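Local coordinates for iron transport multicopper oxidase FET3 (Saccharomyces cerevisiae, PDB 1ZPU), which oxidises ferrous iron to ferric iron with four copper ions, reducing dioxygen to water, so that yeast can import iron with high affinity, at residues T351-G356 / S489-E494; V346-T351 / V476-P481; H62-N67 / F120-D125. All coordinates share one frame; numbering follows the deposited sequence.

Interaction 1 (T351-G356 / S489-E494); sequences TVLSSG and SQQLSE
The flat group that meets Leu353 is the carboxamide of Gln491, touched at its nitrogen: methyl CD2 of Leu353 lies 3.8 Å from NE2 of Gln491. A second flat group, the peptide carbonyl of Gln490, comes near the other branch, with O of Gln490 3.9 Å from CD1 of Leu353. That same methyl makes the apolar part of the contact, resting 3.7 Å from CG of Leu492, and the two leucine side chains cross obliquely. Leu353 can serve all three partners because its CG stands opposite the carbonyl carbon (chi1 -70°), sending both methyls toward the 489-494 loop. Gln491 bends back at chi2 (-50°), bringing its amide nitrogen alongside the leucine; NE2 also makes a weak hydrogen bond to Ala487 O. No hydrogen bond links the two segments, so a fork of two methyls carries the join. Helix 481-486 lies against both partners, with Ile484 touching Leu353 and Gln490 while Gln485 hydrogen-bonds to the carbonyls of Val352 and Gly356; the loop then runs on to Ser493, the N-cap of helix 494-502.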
loop_
_atom_site.group_PDB
_atom_site.type_symbol
_atom_site.label_atom_id
_atom_site.label_comp_id
_atom_site.label_asym_id
_atom_site.label_seq_id
_atom_site.Cartn_x
_atom_site.Cartn_y
_atom_site.Cartn_z
ATOM N N THR A 351 -6.154 20.210 11.736
ATOM C CA THR A 351 -6.958 20.502 12.928
ATOM C C THR A 351 -6.162 20.262 14.205
ATOM O O THR A 351 -6.256 21.064 15.134
ATOM C CB THR A 351 -8.381 19.838 12.969
ATOM O OG1 THR A 351 -8.365 18.650 13.767
ATOM C CG2 THR A 351 -8.915 19.538 11.578
ATOM N N VAL A 352 -5.354 19.201 14.249
ATOM C CA VAL A 352 -4.461 18.995 15.406
ATOM C C VAL A 352 -3.478 20.165 15.608
ATOM O O VAL A 352 -3.198 20.569 16.746
ATOM C CB VAL A 352 -3.744 17.591 15.433
ATOM C CG1 VAL A 352 -3.996 16.795 14.188
ATOM C CG2 VAL A 352 -2.248 17.719 15.732
ATOM N N LEU A 353 -2.998 20.729 14.504
ATOM C CA LEU A 353 -2.068 21.849 14.573
ATOM C C LEU A 353 -2.719 23.194 14.891
ATOM O O LEU A 353 -2.022 24.208 14.994
ATOM C CB LEU A 353 -1.239 21.943 13.295
ATOM C CG LEU A 353 -0.230 20.806 13.139
ATOM C CD1 LEU A 353 0.470 20.891 11.791
ATOM C CD2 LEU A 353 0.784 20.779 14.278
ATOM N N SER A 354 -4.039 23.220 15.059
ATOM C CA SER A 354 -4.718 24.479 15.396
ATOM C C SER A 354 -5.842 24.333 16.422
ATOM O O SER A 354 -6.639 25.248 16.600
ATOM C CB SER A 354 -5.228 25.181 14.133
ATOM O OG SER A 354 -6.076 24.327 13.392
ATOM N N SER A 355 -5.885 23.188 17.096
ATOM C CA SER A 355 -6.869 22.918 18.141
ATOM C C SER A 355 -6.304 23.180 19.533
ATOM O O SER A 355 -7.039 23.150 20.521
ATOM C CB SER A 355 -7.343 21.466 18.062
ATOM O OG SER A 355 -6.254 20.558 18.168
ATOM N N GLY A 356 -4.998 23.418 19.602
ATOM C CA GLY A 356 -4.315 23.659 20.867
ATOM C C GLY A 356 -4.422 22.502 21.841
ATOM O O GLY A 356 -3.969 21.396 21.569
ATOM N N SER A 489 9.728 20.624 13.786
ATOM C CA SER A 489 9.799 20.012 12.451
ATOM C C SER A 489 8.432 19.662 11.850
ATOM O O SER A 489 8.309 19.379 10.654
ATOM C CB SER A 489 10.656 18.735 12.512
ATOM O OG SER A 489 10.118 17.779 13.420
ATOM N N GLN A 490 7.411 19.681 12.695
ATOM C CA GLN A 490 6.090 19.217 12.333
ATOM C C GLN A 490 5.203 20.347 11.805
ATOM O O GLN A 490 4.205 20.089 11.130
ATOM C CB GLN A 490 5.465 18.558 13.553
ATOM C CG GLN A 490 4.437 17.528 13.241
ATOM C CD GLN A 490 5.018 16.290 12.611
ATOM O OE1 GLN A 490 4.952 16.122 11.396
ATOM N NE2 GLN A 490 5.590 15.413 13.431
ATOM N N GLN A 491 5.576 21.592 12.108
ATOM C CA GLN A 491 4.804 22.766 11.684
ATOM C C GLN A 491 4.731 22.864 10.161
ATOM O O GLN A 491 5.698 22.566 9.472
ATOM C CB GLN A 491 5.359 24.068 12.297
ATOM C CG GLN A 491 5.412 24.130 13.849
ATOM C CD GLN A 491 4.087 23.736 14.518
ATOM O OE1 GLN A 491 3.128 24.512 14.530
ATOM N NE2 GLN A 491 4.039 22.523 15.083
ATOM N N LEU A 492 3.571 23.267 9.648
ATOM C CA LEU A 492 3.333 23.332 8.207
ATOM C C LEU A 492 4.119 24.455 7.552
ATOM O O LEU A 492 4.168 25.575 8.059
ATOM C CB LEU A 492 1.840 23.474 7.884
ATOM C CG LEU A 492 0.912 22.391 8.439
ATOM C CD1 LEU A 492 -0.533 22.862 8.472
ATOM C CD2 LEU A 492 1.040 21.079 7.683
ATOM N N SER A 493 4.729 24.133 6.418
ATOM C CA SER A 493 5.518 25.069 5.628
ATOM C C SER A 493 4.632 26.052 4.868
ATOM O O SER A 493 3.432 25.813 4.695
ATOM C CB SER A 493 6.367 24.294 4.625
ATOM O OG SER A 493 5.544 23.536 3.755
ATOM N N GLU A 494 5.231 27.147 4.401
ATOM C CA GLU A 494 4.519 28.125 3.578
ATOM C C GLU A 494 3.967 27.436 2.323
ATOM O O GLU A 494 2.801 27.620 1.974
ATOM C CB GLU A 494 5.407 29.326 3.187
ATOM C CG GLU A 494 6.468 29.760 4.216
ATOM C CD GLU A 494 5.967 30.793 5.219
ATOM O OE1 GLU A 494 4.762 30.779 5.555
ATOM O OE2 GLU A 494 6.791 31.621 5.681
#

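Interaction 2 (V346-T351 / V476-P481); sequences VPTLMT and VLVEDP
Thr348 and Val478 mark the closest backbone approach, 8.3 Å between their CA atoms, where the first turn of helix 348-352 lies over strand 474-479. The strand belongs to the third cupredoxin domain, a beta sandwich, and the helix packs on the outside of its sheet: Val476 and Val478 point toward the helix, while Leu477 between them points away and touches Phe451 of the opposing sheet. Thr348 alone of its segment makes the contact. With OG1 beside its own backbone N (chi1 -45°), the threonine puts methyl CG2 forward between the two valines. Thr348 and Val476 reach toward each other tip to tip, CG1 of Val476 lying 4.0 Å from OG1 and 4.1 Å from CG2 of Thr348. Val458, on the neighbouring strand 457-463, touches both side chains. The buried hydroxyl has its polar partner outside this contact: Thr348 OG1 hydrogen-bonds to Phe77 O in a loop of the first domain; backbone bonds from Thr348 to Phe77 and from Leu349 to Leu78 tie the helix start to the same loop. Val478, further along the same face of the strand, brings its CG2 methyl 3.8 Å from CG2 of Thr348.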
loop_
_atom_site.group_PDB
_atom_site.type_symbol
_atom_site.label_atom_id
_atom_site.label_comp_id
_atom_site.label_asym_id
_atom_site.label_seq_id
_atom_site.Cartn_x
_atom_site.Cartn_y
_atom_site.Cartn_z
ATOM N N VAL A 346 -11.696 19.639 6.783
ATOM C CA VAL A 346 -10.353 20.118 7.104
ATOM C C VAL A 346 -9.472 18.904 7.410
ATOM O O VAL A 346 -9.863 18.052 8.212
ATOM C CB VAL A 346 -10.353 21.100 8.323
ATOM C CG1 VAL A 346 -8.966 21.689 8.554
ATOM C CG2 VAL A 346 -11.369 22.217 8.130
ATOM N N PRO A 347 -8.280 18.832 6.779
ATOM C CA PRO A 347 -7.351 17.711 6.941
ATOM C C PRO A 347 -7.077 17.436 8.409
ATOM O O PRO A 347 -6.929 18.381 9.177
ATOM C CB PRO A 347 -6.069 18.222 6.285
ATOM C CG PRO A 347 -6.500 19.273 5.339
ATOM C CD PRO A 347 -7.750 19.862 5.863
ATOM N N THR A 348 -7.006 16.161 8.787
ATOM C CA THR A 348 -6.796 15.768 10.182
ATOM C C THR A 348 -5.659 16.553 10.833
ATOM O O THR A 348 -5.868 17.214 11.855
ATOM C CB THR A 348 -6.494 14.259 10.320
ATOM O OG1 THR A 348 -7.400 13.504 9.508
ATOM C CG2 THR A 348 -6.625 13.812 11.774
ATOM N N LEU A 349 -4.473 16.490 10.223
ATOM C CA LEU A 349 -3.287 17.173 10.749
ATOM C C LEU A 349 -3.498 18.678 10.954
ATOM O O LEU A 349 -3.084 19.240 11.970
ATOM C CB LEU A 349 -2.065 16.906 9.866
ATOM C CG LEU A 349 -0.698 17.481 10.250
ATOM C CD1 LEU A 349 -0.206 16.971 11.589
ATOM C CD2 LEU A 349 0.297 17.140 9.178
ATOM N N MET A 350 -4.164 19.316 9.999
ATOM C CA MET A 350 -4.436 20.739 10.076
ATOM C C MET A 350 -5.275 21.115 11.302
ATOM O O MET A 350 -5.110 22.215 11.860
ATOM C CB MET A 350 -5.083 21.220 8.779
ATOM C CG MET A 350 -4.092 21.639 7.699
ATOM S SD MET A 350 -2.996 20.326 7.095
ATOM C CE MET A 350 -2.391 21.076 5.578
ATOM N N THR A 351 -6.154 20.210 11.736
ATOM C CA THR A 351 -6.958 20.502 12.928
ATOM C C THR A 351 -6.162 20.262 14.205
ATOM O O THR A 351 -6.256 21.064 15.134
ATOM C CB THR A 351 -8.381 19.838 12.969
ATOM O OG1 THR A 351 -8.365 18.650 13.767
ATOM C CG2 THR A 351 -8.915 19.538 11.578
ATOM N N VAL A 476 -8.462 6.394 10.724
ATOM C CA VAL A 476 -7.387 7.345 10.972
ATOM C C VAL A 476 -6.846 7.246 12.399
ATOM O O VAL A 476 -7.604 7.299 13.375
ATOM C CB VAL A 476 -7.846 8.790 10.679
ATOM C CG1 VAL A 476 -6.725 9.781 10.949
ATOM C CG2 VAL A 476 -8.345 8.912 9.255
ATOM N N LEU A 477 -5.530 7.101 12.508
ATOM C CA LEU A 477 -4.850 7.055 13.798
ATOM C C LEU A 477 -4.111 8.359 14.080
ATOM O O LEU A 477 -3.253 8.764 13.306
ATOM C CB LEU A 477 -3.862 5.890 13.830
ATOM C CG LEU A 477 -4.442 4.483 13.693
ATOM C CD1 LEU A 477 -3.336 3.470 13.818
ATOM C CD2 LEU A 477 -5.517 4.190 14.731
ATOM N N VAL A 478 -4.444 9.017 15.181
ATOM C CA VAL A 478 -3.733 10.219 15.587
ATOM C C VAL A 478 -2.849 9.855 16.778
ATOM O O VAL A 478 -3.342 9.617 17.889
ATOM C CB VAL A 478 -4.715 11.365 15.943
ATOM C CG1 VAL A 478 -3.965 12.598 16.401
ATOM C CG2 VAL A 478 -5.576 11.702 14.756
ATOM N N GLU A 479 -1.546 9.795 16.527
ATOM C CA GLU A 479 -0.557 9.431 17.533
ATOM C C GLU A 479 -0.115 10.653 18.338
ATOM O O GLU A 479 0.310 11.649 17.757
ATOM C CB GLU A 479 0.636 8.834 16.825
ATOM C CG GLU A 479 1.325 7.727 17.565
ATOM C CD GLU A 479 1.948 6.730 16.604
ATOM O OE1 GLU A 479 1.217 6.245 15.709
ATOM O OE2 GLU A 479 3.158 6.438 16.739
ATOM N N ASP A 480 -0.171 10.548 19.666
ATOM C CA ASP A 480 -0.120 11.706 20.579
ATOM C C ASP A 480 -0.051 13.075 19.892
ATOM O O ASP A 480 1.031 13.580 19.592
ATOM C CB ASP A 480 0.948 11.562 21.689
ATOM C CG ASP A 480 2.362 11.610 21.159
ATOM O OD1 ASP A 480 2.573 11.242 19.985
ATOM O OD2 ASP A 480 3.265 12.011 21.923
ATOM N N PRO A 481 -1.229 13.670 19.634
ATOM C CA PRO A 481 -1.338 14.981 19.006
ATOM C C PRO A 481 -0.513 16.040 19.724
ATOM O O PRO A 481 -0.088 17.002 19.091
ATOM C CB PRO A 481 -2.831 15.311 19.124
ATOM C CG PRO A 481 -3.378 14.343 20.130
ATOM C CD PRO A 481 -2.555 13.117 19.956
#

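Interaction 3 (H62-N67 / F120-D125); sequences HGLFQN and FIIKDD. With CU1 (copper (I) ion), chain B; NAG (2-acetamido-2-deoxy-beta-D-glucopyranose), chain C.
Leu64 leaves its backbone with CB directed toward strand 117-123, where Phe120 and Ile122 wait. Its CG lies beside the backbone N (chi1 -88°), and there the chain forks. CD1 goes to the tip of Ile122, 4.2 Å from that residue's CD1. CD2 sits over one face of the Phe120 ring in a CH-pi contact, 4.3 Å from the centroid and 17° off the normal; its closest ring atom is CZ of Phe120, at 4.1 Å. The ring's edge receives CG1 of Ile122 in plane. All three side chains are buried in the first cupredoxin domain, between its two sheets: Tyr102, from the strand next to Phe120, touches all of them, and Phe93 of the opposite sheet meets Leu64 and Phe120. Two residues before the leucine, His62 binds a type 3 copper through ND1 at 1.9 Å, with His105 and His464 completing the set. Beyond Leu64 the loop runs to Asn67, whose ND2 is joined covalently to C1 of an N-acetylglucosamine. CD2 of Phe65 lies 3.6 Å from the sugar's acetamido oxygen O7. Cut back to an alanine, Phe65 would lose its ring, and the sugar's acetamido group would probably be left without that neighbour and with a gap beside it.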
loop_
_atom_site.group_PDB
_atom_site.type_symbol
_atom_site.label_atom_id
_atom_site.label_comp_id
_atom_site.label_asym_id
_atom_site.label_seq_id
_atom_site.Cartn_x
_atom_site.Cartn_y
_atom_site.Cartn_z
ATOM N N HIS A 62 5.428 5.060 0.309
ATOM C CA HIS A 62 4.922 3.902 1.023
ATOM C C HIS A 62 5.981 3.265 1.887
ATOM O O HIS A 62 6.986 2.757 1.382
ATOM C CB HIS A 62 4.412 2.863 0.029
ATOM C CG HIS A 62 3.730 1.704 0.678
ATOM N ND1 HIS A 62 2.394 1.433 0.494
ATOM C CD2 HIS A 62 4.198 0.755 1.526
ATOM C CE1 HIS A 62 2.068 0.363 1.196
ATOM N NE2 HIS A 62 3.141 -0.064 1.835
ATOM N N GLY A 63 5.738 3.264 3.193
ATOM C CA GLY A 63 6.591 2.522 4.115
ATOM C C GLY A 63 7.477 3.427 4.934
ATOM O O GLY A 63 7.923 3.054 6.015
ATOM N N LEU A 64 7.728 4.623 4.420
ATOM C CA LEU A 64 8.550 5.601 5.096
ATOM C C LEU A 64 7.835 6.108 6.343
ATOM O O LEU A 64 6.638 6.379 6.315
ATOM C CB LEU A 64 8.872 6.727 4.122
ATOM C CG LEU A 64 10.116 6.586 3.228
ATOM C CD1 LEU A 64 10.309 5.229 2.571
ATOM C CD2 LEU A 64 10.144 7.686 2.188
ATOM N N PHE A 65 8.562 6.207 7.447
ATOM C CA PHE A 65 7.941 6.479 8.745
ATOM C C PHE A 65 7.591 7.944 8.962
ATOM O O PHE A 65 6.793 8.270 9.840
ATOM C CB PHE A 65 8.827 5.975 9.887
ATOM C CG PHE A 65 8.985 4.470 9.923
ATOM C CD1 PHE A 65 7.965 3.628 9.469
ATOM C CD2 PHE A 65 10.143 3.896 10.430
ATOM C CE1 PHE A 65 8.112 2.254 9.497
ATOM C CE2 PHE A 65 10.289 2.522 10.464
ATOM C CZ PHE A 65 9.273 1.701 10.005
ATOM N N GLN A 66 8.202 8.821 8.166
ATOM C CA GLN A 66 7.956 10.261 8.215
ATOM C C GLN A 66 8.028 10.807 9.647
ATOM O O GLN A 66 7.268 11.695 10.031
ATOM C CB GLN A 66 6.618 10.606 7.529
ATOM C CG GLN A 66 6.488 10.162 6.046
ATOM C CD GLN A 66 7.493 10.843 5.100
ATOM O OE1 GLN A 66 8.166 11.823 5.461
ATOM N NE2 GLN A 66 7.589 10.325 3.880
ATOM N N ASN A 67 8.964 10.263 10.421
ATOM C CA ASN A 67 9.145 10.592 11.836
ATOM C C ASN A 67 9.461 12.066 11.998
ATOM O O ASN A 67 10.499 12.526 11.545
ATOM C CB ASN A 67 10.274 9.735 12.416
ATOM C CG ASN A 67 10.179 9.559 13.916
ATOM O OD1 ASN A 67 9.828 10.485 14.644
ATOM N ND2 ASN A 67 10.526 8.365 14.387
ATOM N N PHE A 120 11.211 3.277 -4.640
ATOM C CA PHE A 120 12.001 4.117 -3.757
ATOM C C PHE A 120 12.925 3.197 -2.970
ATOM O O PHE A 120 12.469 2.487 -2.067
ATOM C CB PHE A 120 11.072 4.876 -2.811
ATOM C CG PHE A 120 11.729 6.020 -2.094
ATOM C CD1 PHE A 120 12.705 5.791 -1.122
ATOM C CD2 PHE A 120 11.340 7.338 -2.370
ATOM C CE1 PHE A 120 13.308 6.860 -0.462
ATOM C CE2 PHE A 120 11.938 8.418 -1.713
ATOM C CZ PHE A 120 12.918 8.184 -0.756
ATOM N N ILE A 121 14.209 3.201 -3.321
ATOM C CA ILE A 121 15.177 2.312 -2.692
ATOM C C ILE A 121 16.114 3.066 -1.783
ATOM O O ILE A 121 16.728 4.067 -2.198
ATOM C CB ILE A 121 15.994 1.498 -3.743
ATOM C CG1 ILE A 121 15.276 0.207 -4.074
ATOM C CG2 ILE A 121 17.353 1.120 -3.220
ATOM C CD1 ILE A 121 14.261 0.354 -5.148
ATOM N N ILE A 122 16.232 2.586 -0.547
ATOM C CA ILE A 122 17.216 3.127 0.389
ATOM C C ILE A 122 18.272 2.071 0.694
ATOM O O ILE A 122 17.942 0.986 1.181
ATOM C CB ILE A 122 16.554 3.607 1.702
ATOM C CG1 ILE A 122 15.402 4.564 1.403
ATOM C CG2 ILE A 122 17.583 4.271 2.604
ATOM C CD1 ILE A 122 14.438 4.720 2.546
ATOM N N LYS A 123 19.532 2.379 0.403
ATOM C CA LYS A 123 20.614 1.434 0.703
ATOM C C LYS A 123 21.169 1.628 2.101
ATOM O O LYS A 123 21.185 2.757 2.621
ATOM C CB LYS A 123 21.780 1.543 -0.282
ATOM C CG LYS A 123 21.409 1.442 -1.747
ATOM C CD LYS A 123 21.388 2.827 -2.381
ATOM C CE LYS A 123 22.791 3.445 -2.479
ATOM N NZ LYS A 123 22.710 4.923 -2.699
ATOM N N ASP A 124 21.642 0.533 2.699
ATOM C CA ASP A 124 22.457 0.641 3.922
ATOM C C ASP A 124 23.722 -0.194 3.850
ATOM O O ASP A 124 23.746 -1.291 3.274
ATOM C CB ASP A 124 21.666 0.328 5.212
ATOM C CG ASP A 124 21.574 -1.179 5.523
ATOM O OD1 ASP A 124 21.096 -1.969 4.660
ATOM O OD2 ASP A 124 21.982 -1.552 6.654
ATOM N N ASP A 125 24.770 0.341 4.455
ATOM C CA ASP A 125 26.068 -0.314 4.483
ATOM C C ASP A 125 26.099 -1.623 5.283
ATOM O O ASP A 125 27.020 -2.432 5.123
ATOM C CB ASP A 125 27.133 0.670 4.992
ATOM C CG ASP A 125 27.710 1.541 3.866
ATOM O OD1 ASP A 125 26.931 1.990 2.975
ATOM O OD2 ASP A 125 28.950 1.762 3.872
HETATM CU CU CU1 B . 1.055 2.404 -0.536
HETATM C C1 NAG C . 10.686 8.339 15.824
HETATM C C2 NAG C . 10.873 6.827 15.946
HETATM C C3 NAG C . 11.205 6.398 17.373
HETATM C C4 NAG C . 12.365 7.230 17.935
HETATM C C5 NAG C . 12.109 8.727 17.676
HETATM C C6 NAG C . 13.272 9.597 18.134
HETATM C C7 NAG C . 9.789 5.347 14.338
HETATM C C8 NAG C . 8.488 4.799 13.829
HETATM N N2 NAG C . 9.717 6.100 15.449
HETATM O O3 NAG C . 11.564 5.037 17.347
HETATM O O4 NAG C . 12.603 6.938 19.308
HETATM O O5 NAG C . 11.874 8.962 16.291
HETATM O O6 NAG C . 14.422 9.255 17.392
HETATM O O7 NAG C . 10.844 5.095 13.735
#

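In the fold
Interactions 1 and 2 form one neighbourhood, their centres about 10 Å apart. They share Thr351 and helix 348-352, and they touch directly: CD1 of Leu492 lies 3.8 Å from SD of Met350. Thr348, at the start of the helix, meets strand 474-479 in interaction 2; Leu353, just after residue 352, meets the 489-494 loop in interaction 1. Interaction 3, in the first domain, has its centre about 24 Å from that of interaction 1 and about 23 Å from that of interaction 2, and touches neither. The copper cluster lies between the domains: His62 of interaction 3 binds it directly, whereas the side chain of Val476 in interaction 2 stays about 9 Å from those of His397 and His462, ligands of the other type 3 copper.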